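Local structure of endolysin (3QAY) at residues Val8-Leu13 / Val25-Tyr30; Lys32-Val37 / Glu164-Leu169; Ser96-Tyr101 / Arg111-Leu116; Tyr100-Gly105 / Lys138-Leu143. The protein probably cleaves the amide bond joining N-acetylmuramic acid to L-alanine in Clostridium difficile peptidoglycan, as the zinc-dependent catalytic domain of a phage endolysin. All coordinates share one frame; numbering follows the deposited sequence.

Contact 1: Val8-Leu13 / Val25-Tyr30; sequences VGHSIL and VNEYQY. With ZN (zinc ion), chain E.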
loop_
_atom_site.group_PDB
_atom_site.type_symbol
_atom_site.label_atom_id
_atom_site.label_comp_id
_atom_site.label_asym_id
_atom_site.label_seq_id
_atom_site.Cartn_x
_atom_site.Cartn_y
_atom_site.Cartn_z
ATOM N N VAL A 8 -3.483 -5.776 -0.973
ATOM C CA VAL A 8 -2.078 -6.062 -1.211
ATOM C C VAL A 8 -1.873 -6.159 -2.716
ATOM O O VAL A 8 -2.559 -6.923 -3.398
ATOM C CB VAL A 8 -1.642 -7.371 -0.527
ATOM C CG1 VAL A 8 -0.274 -7.821 -1.021
ATOM C CG2 VAL A 8 -1.654 -7.192 0.998
ATOM N N GLY A 9 -0.938 -5.365 -3.229
ATOM C CA GLY A 9 -0.618 -5.370 -4.639
ATOM C C GLY A 9 0.004 -6.677 -5.087
ATOM O O GLY A 9 0.693 -7.350 -4.314
ATOM N N HIS A 10 -0.277 -7.039 -6.337
ATOM C CA HIS A 10 0.304 -8.205 -7.004
ATOM C C HIS A 10 -0.250 -9.522 -6.473
ATOM O O HIS A 10 -1.184 -9.526 -5.672
ATOM C CB HIS A 10 1.828 -8.132 -6.940
ATOM C CG HIS A 10 2.361 -6.807 -7.381
ATOM N ND1 HIS A 10 2.344 -6.407 -8.699
ATOM C CD2 HIS A 10 2.869 -5.769 -6.677
ATOM C CE1 HIS A 10 2.853 -5.193 -8.793
ATOM N NE2 HIS A 10 3.180 -4.782 -7.580
ATOM N N SER A 11 0.302 -10.632 -6.959
ATOM C CA SER A 11 -0.154 -11.968 -6.586
ATOM C C SER A 11 0.866 -13.034 -6.969
ATOM O O SER A 11 1.832 -12.768 -7.682
ATOM C CB SER A 11 -1.477 -12.284 -7.288
ATOM O OG SER A 11 -1.314 -12.325 -8.697
ATOM N N ILE A 12 0.627 -14.250 -6.493
ATOM C CA ILE A 12 1.361 -15.414 -6.946
ATOM C C ILE A 12 0.465 -16.188 -7.899
ATOM O O ILE A 12 -0.576 -16.713 -7.490
ATOM C CB ILE A 12 1.784 -16.307 -5.775
ATOM C CG1 ILE A 12 2.798 -15.577 -4.901
ATOM C CG2 ILE A 12 2.381 -17.615 -6.291
ATOM C CD1 ILE A 12 3.287 -16.381 -3.727
ATOM N N LEU A 13 0.873 -16.257 -9.167
ATOM C CA LEU A 13 0.107 -16.966 -10.193
ATOM C C LEU A 13 0.085 -18.474 -9.952
ATOM O O LEU A 13 0.785 -18.990 -9.081
ATOM C CB LEU A 13 0.664 -16.683 -11.606
ATOM C CG LEU A 13 0.295 -15.406 -12.388
ATOM C CD1 LEU A 13 -0.723 -14.515 -11.659
ATOM C CD2 LEU A 13 1.534 -14.620 -12.798
ATOM N N VAL A 25 14.156 -7.624 -0.882
ATOM C CA VAL A 25 12.976 -8.261 -0.310
ATOM C C VAL A 25 11.924 -8.406 -1.408
ATOM O O VAL A 25 11.887 -7.609 -2.348
ATOM C CB VAL A 25 12.404 -7.438 0.872
ATOM C CG1 VAL A 25 11.900 -6.075 0.391
ATOM C CG2 VAL A 25 11.307 -8.231 1.607
ATOM N N ASN A 26 11.090 -9.439 -1.313
ATOM C CA ASN A 26 9.998 -9.589 -2.265
ATOM C C ASN A 26 8.880 -8.629 -1.892
ATOM O O ASN A 26 8.467 -8.570 -0.733
ATOM C CB ASN A 26 9.485 -11.029 -2.311
ATOM C CG ASN A 26 8.507 -11.255 -3.445
ATOM O OD1 ASN A 26 8.899 -11.513 -4.596
ATOM N ND2 ASN A 26 7.226 -11.164 -3.133
ATOM N N GLU A 27 8.403 -7.873 -2.875
ATOM C CA GLU A 27 7.376 -6.861 -2.649
ATOM C C GLU A 27 6.085 -7.485 -2.124
ATOM O O GLU A 27 5.565 -7.062 -1.095
ATOM C CB GLU A 27 7.104 -6.088 -3.939
ATOM C CG GLU A 27 5.855 -5.239 -3.908
ATOM C CD GLU A 27 5.603 -4.500 -5.201
ATOM O OE1 GLU A 27 6.310 -4.748 -6.205
ATOM O OE2 GLU A 27 4.674 -3.670 -5.212
ATOM N N TYR A 28 5.576 -8.487 -2.837
ATOM C CA TYR A 28 4.319 -9.135 -2.455
ATOM C C TYR A 28 4.368 -9.687 -1.034
ATOM O O TYR A 28 3.460 -9.433 -0.238
ATOM C CB TYR A 28 3.964 -10.247 -3.442
ATOM C CG TYR A 28 2.796 -11.107 -3.018
ATOM C CD1 TYR A 28 1.483 -10.694 -3.233
ATOM C CD2 TYR A 28 3.003 -12.342 -2.412
ATOM C CE1 TYR A 28 0.405 -11.494 -2.853
ATOM C CE2 TYR A 28 1.937 -13.138 -2.022
ATOM C CZ TYR A 28 0.644 -12.713 -2.244
ATOM O OH TYR A 28 -0.412 -13.511 -1.859
ATOM N N GLN A 29 5.433 -10.426 -0.721
ATOM C CA GLN A 29 5.592 -11.047 0.593
ATOM C C GLN A 29 5.672 -9.991 1.700
ATOM O O GLN A 29 5.010 -10.139 2.726
ATOM C CB GLN A 29 6.831 -11.955 0.647
ATOM C CG GLN A 29 6.781 -13.188 -0.279
ATOM C CD GLN A 29 5.680 -14.192 0.081
ATOM O OE1 GLN A 29 5.234 -14.269 1.231
ATOM N NE2 GLN A 29 5.236 -14.958 -0.909
ATOM N N TYR A 30 6.466 -8.934 1.498
ATOM C CA TYR A 30 6.552 -7.859 2.503
ATOM C C TYR A 30 5.169 -7.282 2.795
ATOM O O TYR A 30 4.750 -7.199 3.951
ATOM C CB TYR A 30 7.498 -6.725 2.078
ATOM C CG TYR A 30 7.607 -5.660 3.157
ATOM C CD1 TYR A 30 8.471 -5.825 4.228
ATOM C CD2 TYR A 30 6.805 -4.523 3.132
ATOM C CE1 TYR A 30 8.564 -4.877 5.232
ATOM C CE2 TYR A 30 6.884 -3.564 4.137
ATOM C CZ TYR A 30 7.766 -3.748 5.181
ATOM O OH TYR A 30 7.854 -2.812 6.183
HETATM ZN ZN ZN E . 3.822 -2.980 -6.984
HETATM O O HOH W 1 2.954 -2.354 -9.163
#
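The Tyr28 ring lies against the backbone of Gly9-Ser11. The carbonyl carbon of Ser11 sits over one of its faces, while the Gly9 carbonyl oxygen meets the edge in the ring plane, with Gly9 O 3.6 Å from Tyr28 CD1; the Gln29 amide nitrogen lies at the edge too. Two aliphatic side chains cross this aromatic side chain at about a right angle: Val8 CG1 comes within 4.0 Å of Tyr28 CD1, and Ile12 CG1 within 3.9 Å of Tyr28 CE2.

The other flat pair is the His10 imidazole and the Glu27 carboxylate, turned 74° to each other. Glu27 OE2 stands at the imidazole edge, 3.0 Å from His10 NE2, and what joins the two is a zinc ion rather than a hydrogen bond. His10 NE2 binds the zinc at 2.0 Å and Glu27 OE2 at 2.1 Å, with water 1 at 2.4 Å from the metal and His85 as the third protein ligand. Glu27 leaves the helix with CG anti to the backbone N (chi1 167°) and runs on extended, which carries the carboxylate up to the metal. There the backbone N-H groups of Ala21 and Leu86 bind OE1 and OE2 respectively, fixing the rotation of the carboxylate.

This is the metal site of an N-acetylmuramoyl-L-alanine amidase. His10 comes from the loop just beyond strand 3-8, Glu27 from the first turn of helix 27-44, and His85 from strand 80-87, beside strand 3-8 in the sheet.

Contact 2: Lys32-Val37 / Glu164-Leu169; sequences KSLAPV and EGIAKL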
loop_
_atom_site.group_PDB
_atom_site.type_symbol
_atom_site.label_atom_id
_atom_site.label_comp_id
_atom_site.label_asym_id
_atom_site.label_seq_id
_atom_site.Cartn_x
_atom_site.Cartn_y
_atom_site.Cartn_z
ATOM N N LYS A 32 2.183 -8.512 2.081
ATOM C CA LYS A 32 1.343 -9.542 2.699
ATOM C C LYS A 32 1.532 -9.546 4.229
ATOM O O LYS A 32 0.574 -9.749 4.982
ATOM C CB LYS A 32 1.661 -10.920 2.094
ATOM C CG LYS A 32 0.970 -12.105 2.756
ATOM C CD LYS A 32 1.350 -13.421 2.091
ATOM C CE LYS A 32 0.575 -14.594 2.691
ATOM N NZ LYS A 32 0.932 -15.886 2.035
ATOM N N SER A 33 2.765 -9.320 4.675
ATOM C CA SER A 33 3.084 -9.233 6.105
ATOM C C SER A 33 2.670 -7.903 6.738
ATOM O O SER A 33 2.162 -7.888 7.848
ATOM C CB SER A 33 4.582 -9.467 6.344
ATOM O OG SER A 33 4.916 -10.825 6.136
ATOM N N LEU A 34 2.901 -6.796 6.036
ATOM C CA LEU A 34 2.531 -5.458 6.530
ATOM C C LEU A 34 1.014 -5.232 6.665
ATOM O O LEU A 34 0.555 -4.609 7.621
ATOM C CB LEU A 34 3.097 -4.386 5.595
ATOM C CG LEU A 34 2.771 -2.928 5.955
ATOM C CD1 LEU A 34 3.294 -2.604 7.343
ATOM C CD2 LEU A 34 3.355 -1.978 4.904
ATOM N N ALA A 35 0.252 -5.715 5.688
ATOM C CA ALA A 35 -1.186 -5.418 5.598
ATOM C C ALA A 35 -1.959 -5.641 6.910
ATOM O O ALA A 35 -2.669 -4.744 7.353
ATOM C CB ALA A 35 -1.829 -6.206 4.446
ATOM N N PRO A 36 -1.822 -6.832 7.532
ATOM C CA PRO A 36 -2.507 -7.102 8.805
ATOM C C PRO A 36 -2.017 -6.256 9.982
ATOM O O PRO A 36 -2.802 -5.934 10.866
ATOM C CB PRO A 36 -2.229 -8.583 9.053
ATOM C CG PRO A 36 -1.074 -8.914 8.213
ATOM C CD PRO A 36 -1.146 -8.036 7.022
ATOM N N VAL A 37 -0.741 -5.894 9.988
ATOM C CA VAL A 37 -0.207 -4.984 11.003
ATOM C C VAL A 37 -0.792 -3.574 10.811
ATOM O O VAL A 37 -1.178 -2.911 11.788
ATOM C CB VAL A 37 1.329 -4.935 10.955
ATOM C CG1 VAL A 37 1.876 -3.905 11.950
ATOM C CG2 VAL A 37 1.911 -6.319 11.236
ATOM N N GLU A 164 5.202 -2.419 12.437
ATOM C CA GLU A 164 4.484 -1.493 13.318
ATOM C C GLU A 164 4.944 -0.057 13.126
ATOM O O GLU A 164 4.133 0.872 13.153
ATOM C CB GLU A 164 4.720 -1.922 14.762
ATOM C CG GLU A 164 4.159 -1.039 15.849
ATOM C CD GLU A 164 4.438 -1.646 17.203
ATOM O OE1 GLU A 164 5.375 -1.189 17.895
ATOM O OE2 GLU A 164 3.749 -2.624 17.540
ATOM N N GLY A 165 6.251 0.120 12.950
ATOM C CA GLY A 165 6.831 1.435 12.684
ATOM C C GLY A 165 6.377 2.030 11.364
ATOM O O GLY A 165 6.084 3.220 11.290
ATOM N N ILE A 166 6.347 1.212 10.315
ATOM C CA ILE A 166 5.833 1.642 9.011
ATOM C C ILE A 166 4.333 1.921 9.100
ATOM O O ILE A 166 3.856 2.946 8.614
ATOM C CB ILE A 166 6.074 0.565 7.924
ATOM C CG1 ILE A 166 7.559 0.477 7.583
ATOM C CG2 ILE A 166 5.254 0.875 6.653
ATOM C CD1 ILE A 166 8.010 1.453 6.519
ATOM N N ALA A 167 3.603 0.995 9.718
ATOM C CA ALA A 167 2.158 1.123 9.899
ATOM C C ALA A 167 1.791 2.419 10.622
ATOM O O ALA A 167 0.913 3.160 10.177
ATOM C CB ALA A 167 1.609 -0.081 10.660
ATOM N N LYS A 168 2.477 2.696 11.724
ATOM C CA LYS A 168 2.176 3.880 12.527
ATOM C C LYS A 168 2.293 5.160 11.704
ATOM O O LYS A 168 1.468 6.061 11.845
ATOM C CB LYS A 168 3.083 3.949 13.757
ATOM C CG LYS A 168 2.730 5.059 14.754
ATOM C CD LYS A 168 3.630 4.996 16.000
ATOM C CE LYS A 168 3.323 6.135 16.989
ATOM N NZ LYS A 168 4.561 6.659 17.656
ATOM N N LEU A 169 3.305 5.233 10.839
ATOM C CA LEU A 169 3.526 6.430 10.016
ATOM C C LEU A 169 2.407 6.610 8.988
ATOM O O LEU A 169 1.915 7.721 8.777
ATOM C CB LEU A 169 4.892 6.373 9.323
ATOM C CG LEU A 169 6.120 6.523 10.232
ATOM C CD1 LEU A 169 7.417 6.355 9.435
ATOM C CD2 LEU A 169 6.097 7.874 10.936
#
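Leu34 sends CG anti to the backbone N (chi1 179°), which turns its branched end to the helix 164-169, and Ile166 answers with CG2, the branch likewise anti to its own backbone N. The two side chains cross at about a right angle, and the methyl groups Leu34 CD2 and Ile166 CG2 meet at 3.8 Å; CD1 of the same leucine also reaches Ile166 CG2, at 4.1 Å.

One helical turn further on, Val37 projects CG1 across the gap. It comes down on the backbone of Glu164, with Val37 CG1 3.7 Å from Glu164 N, and touches the Ala167 methyl, Val37 CG1 to Ala167 CB being 4.0 Å.

The short segments cross at -57°, their axes 9.3 Å apart at closest. His163, one residue ahead of Glu164, touches both Leu34 and Val37, while Tyr30 packs on Ile166 and Leu38 and Thr41 on Ala167, extending the seam along helix 27-44.

No hydrogen bond or salt bridge spans the two segments. Methyl groups packed on one another and on the Glu164 backbone join them, an apolar contact whose fit depends on the branches that Leu34, Val37 and Ile166 turn inward.

Contact 3: Ser96-Tyr101 / Arg111-Leu116; sequences SEVLYY and RICDKL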
loop_
_atom_site.group_PDB
_atom_site.type_symbol
_atom_site.label_atom_id
_atom_site.label_comp_id
_atom_site.label_asym_id
_atom_site.label_seq_id
_atom_site.Cartn_x
_atom_site.Cartn_y
_atom_site.Cartn_z
ATOM N N SER A 96 9.914 7.071 -0.382
ATOM C CA SER A 96 8.492 6.799 -0.323
ATOM C C SER A 96 7.744 7.701 -1.287
ATOM O O SER A 96 8.182 8.809 -1.587
ATOM C CB SER A 96 7.972 7.033 1.091
ATOM O OG SER A 96 8.711 6.276 2.018
ATOM N N GLU A 97 6.587 7.223 -1.719
ATOM C CA GLU A 97 5.818 7.845 -2.769
ATOM C C GLU A 97 4.381 7.335 -2.655
ATOM O O GLU A 97 4.173 6.157 -2.382
ATOM C CB GLU A 97 6.472 7.414 -4.068
ATOM C CG GLU A 97 5.806 7.746 -5.332
ATOM C CD GLU A 97 6.706 7.387 -6.487
ATOM O OE1 GLU A 97 6.395 6.431 -7.227
ATOM O OE2 GLU A 97 7.760 8.038 -6.612
ATOM N N VAL A 98 3.395 8.214 -2.829
ATOM C CA VAL A 98 1.990 7.805 -2.761
ATOM C C VAL A 98 1.232 8.301 -4.001
ATOM O O VAL A 98 1.244 9.498 -4.308
ATOM C CB VAL A 98 1.305 8.316 -1.464
ATOM C CG1 VAL A 98 -0.179 7.961 -1.453
ATOM C CG2 VAL A 98 2.011 7.760 -0.220
ATOM N N LEU A 99 0.582 7.374 -4.705
ATOM C CA LEU A 99 -0.169 7.709 -5.917
ATOM C C LEU A 99 -1.640 7.912 -5.580
ATOM O O LEU A 99 -2.205 7.179 -4.761
ATOM C CB LEU A 99 0.004 6.619 -6.981
ATOM C CG LEU A 99 1.452 6.176 -7.227
ATOM C CD1 LEU A 99 1.545 5.186 -8.393
ATOM C CD2 LEU A 99 2.351 7.378 -7.478
ATOM N N TYR A 100 -2.249 8.924 -6.190
ATOM C CA TYR A 100 -3.628 9.290 -5.887
ATOM C C TYR A 100 -4.378 9.684 -7.162
ATOM O O TYR A 100 -3.771 9.862 -8.230
ATOM C CB TYR A 100 -3.668 10.431 -4.865
ATOM C CG TYR A 100 -3.155 11.735 -5.421
ATOM C CD1 TYR A 100 -4.012 12.628 -6.050
ATOM C CD2 TYR A 100 -1.806 12.070 -5.334
ATOM C CE1 TYR A 100 -3.545 13.824 -6.574
ATOM C CE2 TYR A 100 -1.330 13.270 -5.850
ATOM C CZ TYR A 100 -2.211 14.142 -6.466
ATOM O OH TYR A 100 -1.750 15.324 -6.991
ATOM N N TYR A 101 -5.697 9.820 -7.025
ATOM C CA TYR A 101 -6.599 10.046 -8.163
ATOM C C TYR A 101 -7.353 11.366 -8.100
ATOM O O TYR A 101 -7.692 11.921 -9.134
ATOM C CB TYR A 101 -7.614 8.901 -8.252
ATOM C CG TYR A 101 -8.464 8.922 -9.506
ATOM C CD1 TYR A 101 -7.949 8.500 -10.714
ATOM C CD2 TYR A 101 -9.776 9.376 -9.477
ATOM C CE1 TYR A 101 -8.705 8.518 -11.872
ATOM C CE2 TYR A 101 -10.552 9.403 -10.628
ATOM C CZ TYR A 101 -10.003 8.969 -11.828
ATOM O OH TYR A 101 -10.745 8.972 -12.980
ATOM N N ARG A 111 0.054 13.722 3.444
ATOM C CA ARG A 111 0.303 13.452 4.851
ATOM C C ARG A 111 1.047 12.128 5.048
ATOM O O ARG A 111 1.983 12.062 5.837
ATOM C CB ARG A 111 -1.003 13.475 5.647
ATOM C CG ARG A 111 -1.661 14.855 5.716
ATOM C CD ARG A 111 -2.749 14.905 6.791
ATOM N NE ARG A 111 -3.730 13.825 6.629
ATOM C CZ ARG A 111 -4.924 13.940 6.044
ATOM N NH1 ARG A 111 -5.343 15.104 5.547
ATOM N NH2 ARG A 111 -5.716 12.877 5.965
ATOM N N ILE A 112 0.646 11.087 4.323
ATOM C CA ILE A 112 1.368 9.810 4.357
ATOM C C ILE A 112 2.828 10.019 3.953
ATOM O O ILE A 112 3.748 9.557 4.631
ATOM C CB ILE A 112 0.740 8.769 3.419
ATOM C CG1 ILE A 112 -0.636 8.340 3.927
ATOM C CG2 ILE A 112 1.643 7.551 3.302
ATOM C CD1 ILE A 112 -1.459 7.629 2.897
ATOM N N CYS A 113 3.027 10.731 2.847
ATOM C CA CYS A 113 4.364 11.041 2.355
ATOM C C CYS A 113 5.218 11.793 3.373
ATOM O O CYS A 113 6.390 11.464 3.562
ATOM C CB CYS A 113 4.275 11.838 1.059
ATOM S SG CYS A 113 3.997 10.787 -0.361
ATOM N N ASP A 114 4.632 12.795 4.023
ATOM C CA ASP A 114 5.357 13.553 5.040
ATOM C C ASP A 114 5.763 12.668 6.213
ATOM O O ASP A 114 6.879 12.788 6.719
ATOM C CB ASP A 114 4.534 14.744 5.537
ATOM C CG ASP A 114 4.573 15.920 4.585
ATOM O OD1 ASP A 114 5.503 16.004 3.757
ATOM O OD2 ASP A 114 3.669 16.775 4.674
ATOM N N LYS A 115 4.862 11.780 6.635
ATOM C CA LYS A 115 5.150 10.873 7.747
ATOM C C LYS A 115 6.243 9.866 7.398
ATOM O O LYS A 115 7.233 9.747 8.112
ATOM C CB LYS A 115 3.868 10.169 8.221
ATOM C CG LYS A 115 3.008 11.041 9.131
ATOM C CD LYS A 115 3.708 11.310 10.458
ATOM C CE LYS A 115 2.931 12.266 11.330
ATOM N NZ LYS A 115 3.521 12.358 12.692
ATOM N N LEU A 116 6.075 9.156 6.288
ATOM C CA LEU A 116 7.136 8.279 5.798
ATOM C C LEU A 116 8.430 9.072 5.577
ATOM O O LEU A 116 9.515 8.555 5.821
ATOM C CB LEU A 116 6.705 7.563 4.509
ATOM C CG LEU A 116 5.640 6.475 4.707
ATOM C CD1 LEU A 116 5.045 6.037 3.373
ATOM C CD2 LEU A 116 6.208 5.276 5.444
#
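Val98 meets the helix with one methyl, CG2, set between two helix residues. It is 3.5 Å from Ile112 CG2, a close methyl contact in which the two side chains cross at about a right angle, and 3.6 Å from Cys113 SG. The sulfur also reaches the strand backbone, with Cys113 SG 3.6 Å from Val98 N.

Nearer the start of the strand, Ser96 faces Leu116. Its hydroxyl passes over the leucine's first methylene, Ser96 OG to Leu116 CB being 3.4 Å, while Leu116 CD1 comes round to Ser96 CB at 3.8 Å. Although it is pressed against hydrocarbon, this buried hydroxyl has a polar partner: it donates to the backbone carbonyl of Ser146 on the neighbouring strand 140-148. With OG anti to the carbonyl carbon (chi1 -55°), one orientation serves both the packing and that bond.

Around this first shell, Ile144 of strand 140-148 touches both Val98 and Ile112, and Ala109 covers Val98 from one turn earlier in the helix. Glu97 points away from the helix, to the other side of the strand, where its carboxylate forms salt bridges with Lys126 and Arg123. On the flank of the helix that faces helix 152-175, Lys115 makes a salt bridge to Glu172 and Arg111 donates to the carbonyls of Gly173 and Val174.

Strand and helix run antiparallel, at 173° with axes 7.9 Å apart. That is the geometry of the first half of a beta-alpha-beta crossover: the helix folds back over strand 96-100 before the chain enters its parallel neighbour, strand 122-127.

Contact 4: Tyr100-Gly105 / Lys138-Leu143; sequences YYSNKG and KPTAVL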
loop_
_atom_site.group_PDB
_atom_site.type_symbol
_atom_site.label_atom_id
_atom_site.label_comp_id
_atom_site.label_asym_id
_atom_site.label_seq_id
_atom_site.Cartn_x
_atom_site.Cartn_y
_atom_site.Cartn_z
ATOM N N TYR A 100 -2.249 8.924 -6.190
ATOM C CA TYR A 100 -3.628 9.290 -5.887
ATOM C C TYR A 100 -4.378 9.684 -7.162
ATOM O O TYR A 100 -3.771 9.862 -8.230
ATOM C CB TYR A 100 -3.668 10.431 -4.865
ATOM C CG TYR A 100 -3.155 11.735 -5.421
ATOM C CD1 TYR A 100 -4.012 12.628 -6.050
ATOM C CD2 TYR A 100 -1.806 12.070 -5.334
ATOM C CE1 TYR A 100 -3.545 13.824 -6.574
ATOM C CE2 TYR A 100 -1.330 13.270 -5.850
ATOM C CZ TYR A 100 -2.211 14.142 -6.466
ATOM O OH TYR A 100 -1.750 15.324 -6.991
ATOM N N TYR A 101 -5.697 9.820 -7.025
ATOM C CA TYR A 101 -6.599 10.046 -8.163
ATOM C C TYR A 101 -7.353 11.366 -8.100
ATOM O O TYR A 101 -7.692 11.921 -9.134
ATOM C CB TYR A 101 -7.614 8.901 -8.252
ATOM C CG TYR A 101 -8.464 8.922 -9.506
ATOM C CD1 TYR A 101 -7.949 8.500 -10.714
ATOM C CD2 TYR A 101 -9.776 9.376 -9.477
ATOM C CE1 TYR A 101 -8.705 8.518 -11.872
ATOM C CE2 TYR A 101 -10.552 9.403 -10.628
ATOM C CZ TYR A 101 -10.003 8.969 -11.828
ATOM O OH TYR A 101 -10.745 8.972 -12.980
ATOM N N SER A 102 -7.617 11.860 -6.892
ATOM C CA SER A 102 -8.484 13.018 -6.691
ATOM C C SER A 102 -7.882 14.006 -5.697
ATOM O O SER A 102 -6.857 13.734 -5.071
ATOM C CB SER A 102 -9.829 12.545 -6.151
ATOM O OG SER A 102 -9.645 11.856 -4.925
ATOM N N ASN A 103 -8.541 15.149 -5.542
ATOM C CA ASN A 103 -8.121 16.132 -4.550
ATOM C C ASN A 103 -8.209 15.577 -3.125
ATOM O O ASN A 103 -7.378 15.906 -2.278
ATOM C CB ASN A 103 -8.938 17.425 -4.673
ATOM C CG ASN A 103 -8.575 18.242 -5.912
ATOM O OD1 ASN A 103 -7.451 18.175 -6.419
ATOM N ND2 ASN A 103 -9.530 19.025 -6.396
ATOM N N LYS A 104 -9.211 14.740 -2.862
ATOM C CA LYS A 104 -9.361 14.115 -1.546
ATOM C C LYS A 104 -8.224 13.139 -1.296
ATOM O O LYS A 104 -7.626 13.126 -0.219
ATOM C CB LYS A 104 -10.709 13.398 -1.432
ATOM C CG LYS A 104 -11.897 14.348 -1.318
ATOM C CD LYS A 104 -13.216 13.597 -1.220
ATOM C CE LYS A 104 -14.390 14.552 -1.065
ATOM N NZ LYS A 104 -14.640 15.327 -2.319
ATOM N N GLY A 105 -7.933 12.329 -2.307
ATOM C CA GLY A 105 -6.800 11.420 -2.283
ATOM C C GLY A 105 -5.474 12.131 -2.091
ATOM O O GLY A 105 -4.615 11.635 -1.380
ATOM N N LYS A 138 -14.675 2.949 -6.295
ATOM C CA LYS A 138 -15.647 3.969 -5.871
ATOM C C LYS A 138 -15.109 4.840 -4.737
ATOM O O LYS A 138 -15.151 6.060 -4.836
ATOM C CB LYS A 138 -16.999 3.368 -5.474
ATOM C CG LYS A 138 -18.127 4.408 -5.471
ATOM C CD LYS A 138 -19.459 3.803 -5.100
ATOM C CE LYS A 138 -20.638 4.597 -5.647
ATOM N NZ LYS A 138 -20.460 6.072 -5.569
ATOM N N PRO A 139 -14.594 4.225 -3.658
ATOM C CA PRO A 139 -14.063 5.100 -2.609
ATOM C C PRO A 139 -12.807 5.852 -3.036
ATOM O O PRO A 139 -12.123 5.446 -3.984
ATOM C CB PRO A 139 -13.728 4.130 -1.476
ATOM C CG PRO A 139 -13.541 2.815 -2.134
ATOM C CD PRO A 139 -14.469 2.799 -3.302
ATOM N N THR A 140 -12.525 6.953 -2.348
ATOM C CA THR A 140 -11.214 7.589 -2.430
ATOM C C THR A 140 -10.148 6.520 -2.241
ATOM O O THR A 140 -10.270 5.667 -1.352
ATOM C CB THR A 140 -11.052 8.667 -1.351
ATOM O OG1 THR A 140 -12.106 9.624 -1.488
ATOM C CG2 THR A 140 -9.707 9.369 -1.483
ATOM N N ALA A 141 -9.123 6.541 -3.091
ATOM C CA ALA A 141 -8.069 5.533 -3.037
ATOM C C ALA A 141 -6.683 6.154 -3.105
ATOM O O ALA A 141 -6.493 7.202 -3.728
ATOM C CB ALA A 141 -8.241 4.530 -4.154
ATOM N N VAL A 142 -5.727 5.501 -2.442
ATOM C CA VAL A 142 -4.317 5.825 -2.597
ATOM C C VAL A 142 -3.502 4.547 -2.757
ATOM O O VAL A 142 -3.841 3.503 -2.208
ATOM C CB VAL A 142 -3.768 6.677 -1.425
ATOM C CG1 VAL A 142 -4.458 8.020 -1.398
ATOM C CG2 VAL A 142 -3.929 5.963 -0.099
ATOM N N LEU A 143 -2.446 4.637 -3.551
ATOM C CA LEU A 143 -1.537 3.529 -3.733
ATOM C C LEU A 143 -0.242 3.929 -3.062
ATOM O O LEU A 143 0.392 4.906 -3.463
ATOM C CB LEU A 143 -1.340 3.257 -5.217
ATOM C CG LEU A 143 -0.523 2.031 -5.619
ATOM C CD1 LEU A 143 -0.731 1.730 -7.092
ATOM C CD2 LEU A 143 0.962 2.214 -5.321
HETATM O O HOH W 2 -7.309 9.393 -4.977
#
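Thr140 and Lys104 cross at about a right angle where the N-terminus of helix 103-116 meets the start of strand 140-148, in the alpha/beta fold of the amidase. Thr140 presents its two branches differently. CG2, anti to the backbone N, lies against the helix backbone, 3.5 Å from Gly105 N, while OG1 faces the lysine's aliphatic part, 4.0 Å from Lys104 CB. The lysine runs extended past this point, carrying its amino group beyond the threonine; CB and CD are the atoms that approach Thr140 OG1.

Further along the strand, Val142 turns CG1 to the same glycine, and Val142 CG1 stands 3.6 Å from Gly105 O. Two methyl groups of the strand, one from Thr140 and one from Val142, thus approach the Gly105 backbone from the strand side, one near its N and one near its O. Tyr100 leads its ring away from the strand, to Leu106 and Ala109 of the helix; its CB is the part that packs beside Val142.

Ser102 caps the helix. As N-cap residue it takes the Gly105 N-H on OG, at 3.2 Å between Gly105 N and Ser102 OG and a nearly straight 166°. Tyr101 turns outward to Leu134 and Asn135 of helix 132-135, while its backbone N-H faces the strand. No direct hydrogen bond joins the segments, but buried Ala141 has its carbonyl satisfied through water 2, which accepts from Tyr101 N at 2.6 Å and donates to Ala141 O at 2.7 Å.

Overall arrangement
Contacts 1, 2 and 3 are buried, whereas contact 4 is only partly buried, where strand 140-148 begins and helix 103-116 starts. Contacts 1 and 2 share helix 27-44: its first turn serves the zinc and its next turns meet helix 152-175, with Tyr30 touching Ile166 between them. Contacts 3 and 4 share helix 103-116 and neighbouring strands 96-100 and 140-148, on the opposite side of the chain's centre from contact 1. Leu169 packs on Lys115 and Leu116, linking contact 2 to contact 3. Chemistry follows place: metal coordination where the loop after strand 3-8 meets helix 27-44, methyl packing between helices, methyl and sulfur packing under the crossover helix, and water with a helix cap in contact 4.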